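Local coordinates for hypothetical multiheme protein (Ignicoccus hospitalis KIN4/I, PDB 4QO5) that binds eight c-type haems and calcium as a membrane-associated cytochrome, and probably carries electrons through its haem array, at residues 29-32 / 33-36; 416-419 / 420-423; 451-454 / 455-458. All coordinates share one frame; numbering follows the deposited sequence.

Contact 1: 29-32 / 33-36; sequences SVTP and GIVA. With HEC (heme c), chain C.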
loop_
_atom_site.group_PDB
_atom_site.type_symbol
_atom_site.label_atom_id
_atom_site.label_comp_id
_atom_site.label_asym_id
_atom_site.label_seq_id
_atom_site.Cartn_x
_atom_site.Cartn_y
_atom_site.Cartn_z
ATOM N N SER A 29 -34.650 -13.302 -5.982
ATOM C CA SER A 29 -34.468 -13.073 -7.415
ATOM C C SER A 29 -34.096 -11.623 -7.754
ATOM O O SER A 29 -33.383 -11.384 -8.722
ATOM C CB SER A 29 -35.697 -13.531 -8.211
ATOM O OG SER A 29 -36.806 -12.688 -7.987
ATOM N N VAL A 30 -34.562 -10.652 -6.974
ATOM C CA VAL A 30 -34.306 -9.256 -7.347
ATOM C C VAL A 30 -32.996 -8.705 -6.794
ATOM O O VAL A 30 -32.355 -7.869 -7.429
ATOM C CB VAL A 30 -35.503 -8.293 -7.059
ATOM C CG1 VAL A 30 -36.745 -8.765 -7.799
ATOM C CG2 VAL A 30 -35.778 -8.179 -5.599
ATOM N N THR A 31 -32.603 -9.179 -5.620
ATOM C CA THR A 31 -31.318 -8.817 -5.024
ATOM C C THR A 31 -30.626 -10.057 -4.448
ATOM O O THR A 31 -30.451 -10.179 -3.228
ATOM C CB THR A 31 -31.446 -7.752 -3.909
ATOM O OG1 THR A 31 -32.295 -8.240 -2.866
ATOM C CG2 THR A 31 -31.992 -6.424 -4.448
ATOM N N PRO A 32 -30.201 -10.969 -5.331
ATOM C CA PRO A 32 -29.633 -12.243 -4.882
ATOM C C PRO A 32 -28.404 -12.052 -3.996
ATOM O O PRO A 32 -28.169 -12.883 -3.121
ATOM C CB PRO A 32 -29.259 -12.955 -6.193
ATOM C CG PRO A 32 -29.224 -11.859 -7.248
ATOM C CD PRO A 32 -30.260 -10.865 -6.799
ATOM N N GLY A 33 -27.644 -10.976 -4.209
ATOM C CA GLY A 33 -26.468 -10.716 -3.393
ATOM C C GLY A 33 -26.811 -10.447 -1.941
ATOM O O GLY A 33 -26.110 -10.900 -1.033
ATOM N N ILE A 34 -27.904 -9.720 -1.708
ATOM C CA ILE A 34 -28.307 -9.416 -0.340
ATOM C C ILE A 34 -28.753 -10.686 0.375
ATOM O O ILE A 34 -28.360 -10.929 1.510
ATOM C CB ILE A 34 -29.438 -8.358 -0.281
ATOM C CG1 ILE A 34 -28.894 -6.987 -0.704
ATOM C CG2 ILE A 34 -29.999 -8.277 1.158
ATOM C CD1 ILE A 34 -29.970 -5.897 -0.858
ATOM N N VAL A 35 -29.572 -11.495 -0.288
ATOM C CA VAL A 35 -30.033 -12.739 0.327
ATOM C C VAL A 35 -28.865 -13.689 0.632
ATOM O O VAL A 35 -28.790 -14.239 1.727
ATOM C CB VAL A 35 -31.131 -13.459 -0.493
ATOM C CG1 VAL A 35 -31.558 -14.766 0.210
ATOM C CG2 VAL A 35 -32.342 -12.547 -0.710
ATOM N N ALA A 36 -27.945 -13.866 -0.320
ATOM C CA ALA A 36 -26.778 -14.714 -0.069
ATOM C C ALA A 36 -25.959 -14.204 1.123
ATOM O O ALA A 36 -25.514 -14.976 1.955
ATOM C CB ALA A 36 -25.905 -14.808 -1.309
HETATM FE FE HEC C . -31.148 -4.908 5.165
HETATM C CHA HEC C . -30.142 -1.818 4.043
HETATM C CHB HEC C . -32.674 -5.463 2.112
HETATM C CHC HEC C . -31.976 -7.926 6.230
HETATM C CHD HEC C . -29.837 -4.206 8.254
HETATM N NA HEC C . -31.332 -3.894 3.420
HETATM C C1A HEC C . -30.840 -2.610 3.179
HETATM C C2A HEC C . -31.200 -2.209 1.845
HETATM C C3A HEC C . -31.883 -3.208 1.300
HETATM C C4A HEC C . -31.983 -4.282 2.268
HETATM C CMA HEC C . -32.462 -3.233 -0.131
HETATM C CAA HEC C . -30.875 -0.833 1.209
HETATM C CBA HEC C . -29.395 -0.565 0.995
HETATM C CGA HEC C . -29.012 -1.203 -0.307
HETATM O O1A HEC C . -27.904 -1.800 -0.353
HETATM O O2A HEC C . -29.821 -1.127 -1.276
HETATM N NB HEC C . -32.182 -6.292 4.365
HETATM C C1B HEC C . -32.639 -6.430 3.062
HETATM C C2B HEC C . -33.004 -7.797 2.816
HETATM C C3B HEC C . -32.729 -8.433 3.964
HETATM C C4B HEC C . -32.260 -7.523 4.946
HETATM C CMB HEC C . -33.498 -8.310 1.435
HETATM C CAB HEC C . -32.721 -9.888 4.394
HETATM C CBB HEC C . -32.206 -10.827 3.247
HETATM N NC HEC C . -30.986 -5.862 6.903
HETATM C C1C HEC C . -31.417 -7.133 7.176
HETATM C C2C HEC C . -31.336 -7.392 8.591
HETATM C C3C HEC C . -30.536 -6.417 9.055
HETATM C C4C HEC C . -30.446 -5.408 8.066
HETATM C CMC HEC C . -31.548 -8.837 9.125
HETATM C CAC HEC C . -29.918 -6.062 10.432
HETATM C CBC HEC C . -29.383 -7.272 11.248
HETATM N ND HEC C . -30.183 -3.305 5.967
HETATM C C1D HEC C . -29.682 -3.274 7.266
HETATM C C2D HEC C . -28.942 -2.064 7.522
HETATM C C3D HEC C . -29.038 -1.283 6.221
HETATM C C4D HEC C . -29.828 -2.124 5.332
HETATM C CMD HEC C . -28.247 -1.764 8.881
HETATM C CAD HEC C . -28.462 0.102 5.810
HETATM C CBD HEC C . -28.015 1.010 6.939
HETATM C CGD HEC C . -26.561 0.728 7.277
HETATM O O1D HEC C . -26.028 1.400 8.183
HETATM O O2D HEC C . -25.937 -0.160 6.640
#

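Contact 2: 416-419 / 420-423; sequences AEYR and MRLL. With HEC (heme c), chain I.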
loop_
_atom_site.group_PDB
_atom_site.type_symbol
_atom_site.label_atom_id
_atom_site.label_comp_id
_atom_site.label_asym_id
_atom_site.label_seq_id
_atom_site.Cartn_x
_atom_site.Cartn_y
_atom_site.Cartn_z
ATOM N N ALA A 416 6.448 -5.017 27.240
ATOM C CA ALA A 416 5.347 -4.140 26.845
ATOM C C ALA A 416 5.505 -2.727 27.411
ATOM O O ALA A 416 5.323 -1.743 26.699
ATOM C CB ALA A 416 4.017 -4.740 27.259
ATOM N N GLU A 417 5.869 -2.619 28.689
ATOM C CA GLU A 417 6.063 -1.302 29.294
ATOM C C GLU A 417 7.182 -0.512 28.619
ATOM O O GLU A 417 7.104 0.714 28.504
ATOM C CB GLU A 417 6.361 -1.428 30.798
ATOM C CG GLU A 417 5.224 -1.991 31.633
ATOM C CD GLU A 417 4.114 -0.994 31.869
ATOM O OE1 GLU A 417 4.189 0.138 31.337
ATOM O OE2 GLU A 417 3.166 -1.343 32.611
ATOM N N TYR A 418 8.238 -1.212 28.195
ATOM C CA TYR A 418 9.349 -0.581 27.486
ATOM C C TYR A 418 8.855 0.148 26.236
ATOM O O TYR A 418 9.244 1.294 25.955
ATOM C CB TYR A 418 10.382 -1.639 27.087
ATOM C CG TYR A 418 11.588 -1.082 26.371
ATOM C CD1 TYR A 418 12.778 -0.864 27.053
ATOM C CD2 TYR A 418 11.545 -0.792 25.011
ATOM C CE1 TYR A 418 13.886 -0.356 26.408
ATOM C CE2 TYR A 418 12.649 -0.282 24.356
ATOM C CZ TYR A 418 13.816 -0.069 25.055
ATOM O OH TYR A 418 14.922 0.444 24.411
ATOM N N ARG A 419 8.001 -0.526 25.483
ATOM C CA ARG A 419 7.412 0.092 24.281
ATOM C C ARG A 419 6.525 1.302 24.631
ATOM O O ARG A 419 6.553 2.325 23.933
ATOM C CB ARG A 419 6.611 -0.926 23.459
ATOM C CG ARG A 419 7.459 -1.958 22.722
ATOM C CD ARG A 419 8.422 -1.300 21.732
ATOM N NE ARG A 419 7.727 -0.535 20.696
ATOM C CZ ARG A 419 8.321 -0.041 19.609
ATOM N NH1 ARG A 419 9.626 -0.229 19.414
ATOM N NH2 ARG A 419 7.610 0.645 18.721
ATOM N N MET A 420 5.757 1.200 25.712
ATOM C CA MET A 420 4.894 2.312 26.093
ATOM C C MET A 420 5.723 3.496 26.586
ATOM O O MET A 420 5.339 4.641 26.384
ATOM C CB MET A 420 3.816 1.895 27.113
ATOM C CG MET A 420 2.864 0.784 26.611
ATOM S SD MET A 420 1.995 1.127 25.032
ATOM C CE MET A 420 3.060 0.403 23.777
ATOM N N ARG A 421 6.870 3.223 27.218
ATOM C CA ARG A 421 7.784 4.295 27.599
ATOM C C ARG A 421 8.397 4.981 26.373
ATOM O O ARG A 421 8.556 6.208 26.345
ATOM C CB ARG A 421 8.895 3.761 28.520
ATOM C CG ARG A 421 8.422 3.456 29.932
ATOM C CD ARG A 421 9.601 3.334 30.907
ATOM N NE ARG A 421 10.578 2.326 30.498
ATOM C CZ ARG A 421 10.502 1.036 30.819
ATOM N NH1 ARG A 421 9.491 0.590 31.553
ATOM N NH2 ARG A 421 11.446 0.192 30.416
ATOM N N LEU A 422 8.797 4.177 25.390
ATOM C CA LEU A 422 9.307 4.706 24.132
ATOM C C LEU A 422 8.237 5.595 23.497
ATOM O O LEU A 422 8.533 6.681 22.989
ATOM C CB LEU A 422 9.680 3.566 23.177
ATOM C CG LEU A 422 10.293 4.022 21.862
ATOM C CD1 LEU A 422 11.589 4.783 22.142
ATOM C CD2 LEU A 422 10.538 2.821 20.954
ATOM N N LEU A 423 6.989 5.146 23.559
ATOM C CA LEU A 423 5.887 5.955 23.020
ATOM C C LEU A 423 5.807 7.316 23.723
ATOM O O LEU A 423 5.670 8.347 23.053
ATOM C CB LEU A 423 4.556 5.206 23.092
ATOM C CG LEU A 423 3.287 5.970 22.659
ATOM C CD1 LEU A 423 3.370 6.361 21.187
ATOM C CD2 LEU A 423 2.042 5.135 22.911
HETATM FE FE HEC I . 3.544 -8.413 20.199
HETATM C CHA HEC I . 6.256 -8.926 18.190
HETATM C CHB HEC I . 4.968 -5.497 21.382
HETATM C CHC HEC I . 0.681 -7.642 21.868
HETATM C CHD HEC I . 2.463 -11.564 19.684
HETATM N NA HEC I . 5.249 -7.410 19.834
HETATM C C1A HEC I . 6.254 -7.781 18.942
HETATM C C2A HEC I . 7.283 -6.757 18.937
HETATM C C3A HEC I . 6.917 -5.834 19.834
HETATM C C4A HEC I . 5.649 -6.212 20.405
HETATM C CMA HEC I . 7.688 -4.548 20.181
HETATM C CAA HEC I . 8.598 -6.742 18.094
HETATM C CBA HEC I . 8.355 -5.979 16.780
HETATM C CGA HEC I . 9.639 -5.582 16.084
HETATM O O1A HEC I . 10.730 -5.726 16.688
HETATM O O2A HEC I . 9.575 -5.106 14.918
HETATM N NB HEC I . 2.948 -6.891 21.434
HETATM C C1B HEC I . 3.652 -5.723 21.669
HETATM C C2B HEC I . 2.779 -4.760 22.281
HETATM C C3B HEC I . 1.569 -5.340 22.388
HETATM C C4B HEC I . 1.677 -6.694 21.890
HETATM C CMB HEC I . 3.304 -3.343 22.632
HETATM C CAB HEC I . 0.187 -4.785 22.850
HETATM C CBB HEC I . 0.015 -3.239 22.862
HETATM N NC HEC I . 1.949 -9.395 20.698
HETATM C C1C HEC I . 0.827 -8.902 21.342
HETATM C C2C HEC I . -0.128 -9.970 21.529
HETATM C C3C HEC I . 0.302 -10.952 20.722
HETATM C C4C HEC I . 1.660 -10.675 20.339
HETATM C CMC HEC I . -1.572 -9.636 22.000
HETATM C CAC HEC I . -0.247 -12.334 20.301
HETATM C CBC HEC I . -1.774 -12.447 20.142
HETATM N ND HEC I . 4.246 -9.988 19.128
HETATM C C1D HEC I . 3.640 -11.243 19.086
HETATM C C2D HEC I . 4.434 -12.149 18.300
HETATM C C3D HEC I . 5.600 -11.312 17.841
HETATM C C4D HEC I . 5.414 -9.998 18.387
HETATM C CMD HEC I . 4.140 -13.633 18.000
HETATM C CAD HEC I . 6.768 -11.776 16.953
HETATM C CBD HEC I . 7.973 -11.983 17.872
HETATM C CGD HEC I . 9.251 -11.737 17.095
HETATM O O1D HEC I . 9.632 -10.547 16.929
HETATM O O2D HEC I . 9.913 -12.716 16.658
#

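Contact 3: 451-454 / 455-458; sequences HVDL and AKPV. With CA (calcium ion), chain J.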
loop_
_atom_site.group_PDB
_atom_site.type_symbol
_atom_site.label_atom_id
_atom_site.label_comp_id
_atom_site.label_asym_id
_atom_site.label_seq_id
_atom_site.Cartn_x
_atom_site.Cartn_y
_atom_site.Cartn_z
ATOM N N HIS A 451 -1.299 35.085 5.208
ATOM C CA HIS A 451 -2.318 35.958 5.795
ATOM C C HIS A 451 -3.154 35.200 6.817
ATOM O O HIS A 451 -3.459 34.025 6.635
ATOM C CB HIS A 451 -3.234 36.514 4.691
ATOM C CG HIS A 451 -4.544 37.052 5.193
ATOM N ND1 HIS A 451 -5.725 36.341 5.113
ATOM C CD2 HIS A 451 -4.859 38.235 5.775
ATOM C CE1 HIS A 451 -6.707 37.060 5.626
ATOM N NE2 HIS A 451 -6.209 38.212 6.038
ATOM N N VAL A 452 -3.538 35.870 7.895
ATOM C CA VAL A 452 -4.369 35.226 8.900
ATOM C C VAL A 452 -5.391 36.216 9.463
ATOM O O VAL A 452 -5.118 37.413 9.566
ATOM C CB VAL A 452 -3.510 34.594 10.026
ATOM C CG1 VAL A 452 -2.882 35.673 10.904
ATOM C CG2 VAL A 452 -4.340 33.628 10.858
ATOM N N ASP A 453 -6.573 35.705 9.797
ATOM C CA ASP A 453 -7.669 36.503 10.354
ATOM C C ASP A 453 -8.518 35.559 11.206
ATOM O O ASP A 453 -9.257 34.740 10.668
ATOM C CB ASP A 453 -8.494 37.116 9.213
ATOM C CG ASP A 453 -9.774 37.803 9.692
ATOM O OD1 ASP A 453 -9.917 38.063 10.905
ATOM O OD2 ASP A 453 -10.639 38.099 8.837
ATOM N N LEU A 454 -8.407 35.668 12.531
ATOM C CA LEU A 454 -9.031 34.699 13.435
ATOM C C LEU A 454 -10.566 34.711 13.370
ATOM O O LEU A 454 -11.221 33.705 13.656
ATOM C CB LEU A 454 -8.543 34.907 14.872
ATOM C CG LEU A 454 -9.111 33.982 15.955
ATOM C CD1 LEU A 454 -8.761 32.528 15.660
ATOM C CD2 LEU A 454 -8.613 34.390 17.339
ATOM N N ALA A 455 -11.134 35.845 12.971
ATOM C CA ALA A 455 -12.578 35.948 12.776
ATOM C C ALA A 455 -13.057 35.113 11.584
ATOM O O ALA A 455 -14.260 34.897 11.409
ATOM C CB ALA A 455 -12.979 37.404 12.598
ATOM N N LYS A 456 -12.105 34.661 10.767
ATOM C CA LYS A 456 -12.369 33.816 9.609
ATOM C C LYS A 456 -11.362 32.675 9.600
ATOM O O LYS A 456 -10.368 32.736 8.878
ATOM C CB LYS A 456 -12.211 34.620 8.320
ATOM C CG LYS A 456 -13.480 35.258 7.783
ATOM C CD LYS A 456 -13.793 34.718 6.389
ATOM C CE LYS A 456 -12.642 34.972 5.414
ATOM N NZ LYS A 456 -12.755 34.165 4.157
ATOM N N PRO A 457 -11.615 31.624 10.399
ATOM C CA PRO A 457 -10.668 30.522 10.641
ATOM C C PRO A 457 -10.199 29.760 9.386
ATOM O O PRO A 457 -9.174 29.078 9.449
ATOM C CB PRO A 457 -11.447 29.576 11.563
ATOM C CG PRO A 457 -12.578 30.358 12.091
ATOM C CD PRO A 457 -12.898 31.424 11.099
ATOM N N VAL A 458 -10.913 29.854 8.272
ATOM C CA VAL A 458 -10.433 29.185 7.065
ATOM C C VAL A 458 -9.061 29.744 6.663
ATOM O O VAL A 458 -8.263 29.058 6.031
ATOM C CB VAL A 458 -11.452 29.296 5.898
ATOM C CG1 VAL A 458 -11.560 30.737 5.422
ATOM C CG2 VAL A 458 -11.057 28.373 4.746
HETATM CA CA CA J . -3.932 32.106 5.402
HETATM O O HOH W 1 -5.519 33.543 4.371
#

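Contact 1: 29-32 / 33-36
Thr-31 and Ile-34 make a local helix-start contact in the short break between helix 18-30 and helix 32-39. Thr-31 holds the N-cap position, but its side chain makes no capping bond. Its carbonyl does the work instead. Thr-31 O accepts weak hydrogen bonds from Ile-34 N (3.0 Å) and from Val-35 N (3.3 Å). The next bond, from Ala-36 N to Pro-32 O at 3.0 Å, is stronger. The hydroxyl of Thr-31 is bonded to His-27 ND1, and His-27 is an axial ligand of a haem iron.

Ile-34 carries the link to a haem. Its CG1 lies beside the backbone N (chi1 -70°) and chi2 is extended at 173°, which sends the two branches different ways. Ile-34 CG2 meets haem C2B at 3.5 Å. Ile-34 CD1 lies 3.7 Å from haem CMA and 3.9 Å from Thr-31 OG1. Ile-34 also touches His-222, another axial ligand, and Cys-410 of the second subunit. The contact thus combines a polar and an apolar task. The hydroxyl of Thr-31 probably fixes the rotation of one iron-binding imidazole, while Ile-34 lays an apolar methyl over one face of a second haem at pyrrole ring B.

Contact 2: 416-419 / 420-423
Ala-416 and Met-420 open a run of i to i+4 backbone bonds in helix 413-447. Met-420 N reaches Ala-416 O at 3.1 Å, in the carbonyl plane. Ala-416 also packs on Cys-407, the first cysteine of a CxxCH haem motif.

Glu-417 O takes Arg-421 N at 2.8 Å. The Arg-421 side chain folds back over this turn, and one face of its guanidinium covers Glu-417 O and Tyr-418 CA. Its charge is met by a salt bridge to Glu-414.

Tyr-418 CD1 lies 3.8 Å from Arg-421 NH2. Ring and guanidinium planes are 79° apart and NH2 comes in obliquely, so the groups do not lie flat on each other. The tyrosine hydroxyl is hydrogen-bonded to Glu-164 and Gly-197 of the third subunit.

Arg-419 is bent at chi2 (-60°) and chi3 (-61°). This curls its chain past the haem and alongside Leu-422. Arg-419 CG touches haem methyl CMA at 3.6 Å. Met-420 CE packs beside it, 3.8 Å from Arg-419 CB and 3.9 Å from haem CMB. Leu-422 CD2 sits over one face of the guanidinium, 3.5 Å from Arg-419 NH1. Arg-419 NH2 is bonded to Thr-484 O on helix 464-485. With an alanine here, Thr-484 O would probably lose this donor and a gap would open between haem CMA and Leu-422.

The arrangement is a regular alpha-helical turn just after a CxxCH motif. Arg-419 and Met-420 line one haem pocket, and Met-420 also touches a second haem. The turn forms part of a subunit interface as well.

Contact 3: 451-454 / 455-458
Asp-453 and Lys-456 are the ends of a type I beta turn on the surface, in the loop between helix 413-447 and helix 464-485. Lys-456 N donates to Asp-453 O at 2.9 Å, from above the carbonyl plane and not along a lone pair.

The Asp-453 side chain reinforces the turn. Its CG is anti to the backbone N (chi1 172°), which swings the carboxylate back over the turn. Asp-453 OD1 then accepts Ala-455 N at 3.3 Å, an Asx turn. The N-H comes from above the carboxylate plane. Asp-453 OD2 lies 3.9 Å from Lys-456 CB, so the other oxygen rests against the start of the lysine chain.

Lys-456 has unusual torsions. Chi1 (-93°) and chi2 (-119°) are both away from staggered values, and the chain bends again at chi3. The ammonium heads off from the turn, with Lys-456 NZ 6.5 Å from Asp-453 OD2. The opposite charges do not form a salt bridge.

Leu-454 points off the turn and packs on Leu-358 and Val-361. Pro-457 CD sits 3.8 Å from Leu-454 O, and the ring rests on Ile-138 and Ala-141 of helix 137-147. Thr-459 OG1 is hydrogen-bonded to both Asp-453 N and Lys-456 O.

His-451 O binds calcium at 2.3 Å. A water 2.4 Å from the calcium ion lies in the plane of the His-451 ring, at its edge, and is hydrogen-bonded to ND1. Thr-459 O and the carboxylates of Asp-462, Glu-463 and Glu-466 are among the other ligands. The chemistry implies a division of labour. Asp-453 uses OD1 to brace the turn, while His-451 serves calcium directly by its carbonyl and indirectly by its ring.

The three contacts follow one another along the chain, and none nests in or crosses another. Each spans adjoining residues, so none closes a long loop. Contact 1 comes first and joins helix 18-30 to helix 32-39, beside the second subunit. Contact 2 lies far along the chain in helix 413-447, which packs on helices 393-407 and 464-485 and meets the third subunit. Contact 3 follows in the connection to helix 464-485 and rests on helix 137-147. Contact 1 lies on the opposite side of the chain's centre from the other two. Centres are about 49 Å apart for contacts 1 and 2, and about 40 Å for contacts 2 and 3.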